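Side-chain contact in thiol peroxidase (Mycobacterium tuberculosis, PDB 1XVQ), which probably reduces hydrogen peroxide and organic hydroperoxides to water and alcohols with thioredoxin as electron donor, protecting the cell against oxidative stress: residues R130-I135 / E157-A162. Numbering follows the deposited sequence.
Sequences RAIVVI and EAALAA
With chi1 at -76°, Ile132 keeps CG1 beside the backbone N and anti to the carbonyl carbon, which leaves CG2 trans to the N and against the methyl of Ala159 on the helix. Val134, two residues on along the same face, is turned the other way: CG1 takes the position anti to N (chi1 175°), leaving CG2 beside the backbone N and facing the helix. Both CG2 methyls thus meet the same residue, Ala159, one at its methyl and one at its carbonyl oxygen. Ile132 CG2 meets Ala159 CB at 4.0 Å, while the far end of the same side chain, Ile132 CD1, stands off a little more, 4.4 Å from Ala159 CB. Val134 CG2 sits nearer the carbonyl oxygen than the methyl, 4.2 Å from Ala159 O, a loose carbon-to-carbonyl approach. Next along the helix, Ala162 also points its methyl at the strand, but its CB remains 4.9 Å from Val134 CB. With only a methyl at position 159, the backbones can come close: Val134 CA and Ala159 CA are 7.2 Å apart.

In the thioredoxin fold this is the C-terminal helix, 156-165, lying against the sheet strand 131-135 after the hairpin with 141-146. Tyr143 from that neighbouring strand touches Ile132, Ala159 and Ala162, and Phe67 of helix 62-73 touches Ile132 and Ala159, tying both helices into the same hydrophobic layer. Because the strand and helix meet here through aliphatic side chains, one of them against a backbone carbonyl oxygen, without a hydrogen bond or charge pair between them, their mutual position depends on shape and on the exclusion of water.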
ATOM      1  N   ARG A 130      -0.413  -7.241  -2.631  1.00  9.60           N
ATOM      2  CA  ARG A 130       0.187  -6.958  -1.315  1.00  9.32           C
ATOM      3  C   ARG A 130       1.585  -6.346  -1.573  1.00  9.96           C
ATOM      4  O   ARG A 130       2.438  -6.933  -2.245  1.00 10.77           O
ATOM      5  CB  ARG A 130       0.352  -8.231  -0.505  1.00  8.78           C
ATOM      6  CG  ARG A 130       0.819  -7.935   0.937  1.00 14.34           C
ATOM      7  CD  ARG A 130      -0.297  -7.325   1.792  1.00 15.13           C
ATOM      8  NE  ARG A 130       0.166  -7.010   3.153  1.00 14.88           N
ATOM      9  CZ  ARG A 130       0.630  -5.822   3.542  1.00 17.87           C
ATOM     10  NH1 ARG A 130       0.703  -4.787   2.689  1.00 12.83           N
ATOM     11  NH2 ARG A 130       1.041  -5.658   4.797  1.00 18.59           N
ATOM     12  N   ALA A 131       1.819  -5.159  -1.029  1.00  9.97           N
ATOM     13  CA  ALA A 131       3.079  -4.481  -1.287  1.00 10.36           C
ATOM     14  C   ALA A 131       3.297  -3.397  -0.255  1.00  7.79           C
ATOM     15  O   ALA A 131       2.366  -2.969   0.423  1.00  8.92           O
ATOM     16  CB  ALA A 131       3.022  -3.843  -2.668  1.00  7.70           C
ATOM     17  N   ILE A 132       4.543  -2.967  -0.161  1.00 10.09           N
ATOM     18  CA  ILE A 132       4.910  -1.905   0.754  1.00 10.22           C
ATOM     19  C   ILE A 132       5.774  -0.903   0.019  1.00  9.71           C
ATOM     20  O   ILE A 132       6.719  -1.267  -0.678  1.00 10.35           O
ATOM     21  CB  ILE A 132       5.685  -2.452   1.997  1.00 12.00           C
ATOM     22  CG1 ILE A 132       4.684  -3.134   2.963  1.00 14.00           C
ATOM     23  CG2 ILE A 132       6.398  -1.318   2.717  1.00 13.17           C
ATOM     24  CD1 ILE A 132       5.329  -3.842   4.179  1.00 26.00           C
ATOM     25  N   VAL A 133       5.424   0.374   0.145  1.00 10.64           N
ATOM     26  CA  VAL A 133       6.254   1.412  -0.442  1.00  8.48           C
ATOM     27  C   VAL A 133       6.476   2.438   0.648  1.00  8.57           C
ATOM     28  O   VAL A 133       5.527   2.898   1.254  1.00 11.45           O
ATOM     29  CB  VAL A 133       5.577   2.100  -1.656  1.00 11.49           C
ATOM     30  CG1 VAL A 133       6.409   3.325  -2.093  1.00 12.59           C
ATOM     31  CG2 VAL A 133       5.452   1.107  -2.797  1.00 11.64           C
ATOM     32  N   VAL A 134       7.740   2.771   0.895  1.00 10.63           N
ATOM     33  CA  VAL A 134       8.076   3.785   1.892  1.00 10.13           C
ATOM     34  C   VAL A 134       8.582   5.011   1.166  1.00 10.59           C
ATOM     35  O   VAL A 134       9.460   4.927   0.294  1.00  9.80           O
ATOM     36  CB  VAL A 134       9.166   3.302   2.886  1.00 11.55           C
ATOM     37  CG1 VAL A 134       9.561   4.464   3.844  1.00 14.60           C
ATOM     38  CG2 VAL A 134       8.632   2.113   3.686  1.00 13.73           C
ATOM     39  N   ILE A 135       7.967   6.148   1.486  1.00 10.07           N
ATOM     40  CA  ILE A 135       8.362   7.431   0.902  1.00 10.49           C
ATOM     41  C   ILE A 135       9.065   8.225   2.003  1.00 11.93           C
ATOM     42  O   ILE A 135       8.507   8.413   3.083  1.00 13.05           O
ATOM     43  CB  ILE A 135       7.147   8.222   0.397  1.00  9.96           C
ATOM     44  CG1 ILE A 135       6.375   7.381  -0.623  1.00 11.76           C
ATOM     45  CG2 ILE A 135       7.629   9.540  -0.272  1.00  9.14           C
ATOM     46  CD1 ILE A 135       5.020   7.976  -1.019  1.00 17.95           C
ATOM     47  N   GLU A 157      10.658  -6.108   8.680  1.00 20.04           N
ATOM     48  CA  GLU A 157      11.906  -5.650   9.280  1.00 19.85           C
ATOM     49  C   GLU A 157      12.675  -4.707   8.368  1.00 18.69           C
ATOM     50  O   GLU A 157      13.152  -3.645   8.812  1.00 18.40           O
ATOM     51  CB  GLU A 157      12.777  -6.855   9.642  1.00 21.61           C
ATOM     52  CG  GLU A 157      14.035  -6.512  10.401  1.00 29.89           C
ATOM     53  CD  GLU A 157      14.817  -7.753  10.822  1.00 36.74           C
ATOM     54  OE1 GLU A 157      15.870  -7.594  11.473  1.00 39.33           O
ATOM     55  OE2 GLU A 157      14.372  -8.882  10.508  1.00 40.22           O
ATOM     56  N   ALA A 158      12.802  -5.090   7.097  1.00 17.44           N
ATOM     57  CA  ALA A 158      13.529  -4.265   6.126  1.00 18.53           C
ATOM     58  C   ALA A 158      12.812  -2.941   5.891  1.00 15.08           C
ATOM     59  O   ALA A 158      13.453  -1.906   5.775  1.00 17.61           O
ATOM     60  CB  ALA A 158      13.676  -5.005   4.816  1.00 17.71           C
ATOM     61  N   ALA A 159      11.485  -2.975   5.819  1.00 16.95           N
ATOM     62  CA  ALA A 159      10.696  -1.740   5.615  1.00 14.58           C
ATOM     63  C   ALA A 159      10.907  -0.789   6.792  1.00 13.81           C
ATOM     64  O   ALA A 159      11.053   0.421   6.615  1.00 15.32           O
ATOM     65  CB  ALA A 159       9.191  -2.065   5.476  1.00 13.11           C
ATOM     66  N   LEU A 160      10.939  -1.344   8.006  1.00 14.67           N
ATOM     67  CA  LEU A 160      11.147  -0.518   9.197  1.00 14.87           C
ATOM     68  C   LEU A 160      12.543   0.104   9.211  1.00 17.10           C
ATOM     69  O   LEU A 160      12.703   1.251   9.635  1.00 17.28           O
ATOM     70  CB  LEU A 160      10.881  -1.343  10.462  1.00 18.56           C
ATOM     71  CG  LEU A 160       9.396  -1.683  10.713  1.00 21.71           C
ATOM     72  CD1 LEU A 160       9.265  -2.538  11.966  1.00 21.05           C
ATOM     73  CD2 LEU A 160       8.578  -0.403  10.901  1.00 21.23           C
ATOM     74  N   ALA A 161      13.554  -0.620   8.741  1.00 14.09           N
ATOM     75  CA  ALA A 161      14.909  -0.054   8.699  1.00 14.67           C
ATOM     76  C   ALA A 161      14.940   1.088   7.693  1.00 15.90           C
ATOM     77  O   ALA A 161      15.606   2.104   7.901  1.00 17.50           O
ATOM     78  CB  ALA A 161      15.938  -1.123   8.304  1.00 15.85           C
ATOM     79  N   ALA A 162      14.224   0.927   6.585  1.00 15.43           N
ATOM     80  CA  ALA A 162      14.186   2.003   5.613  1.00 15.62           C
ATOM     81  C   ALA A 162      13.394   3.176   6.191  1.00 15.04           C
ATOM     82  O   ALA A 162      13.729   4.326   5.934  1.00 17.23           O
ATOM     83  CB  ALA A 162      13.563   1.524   4.283  1.00 13.95           C
TER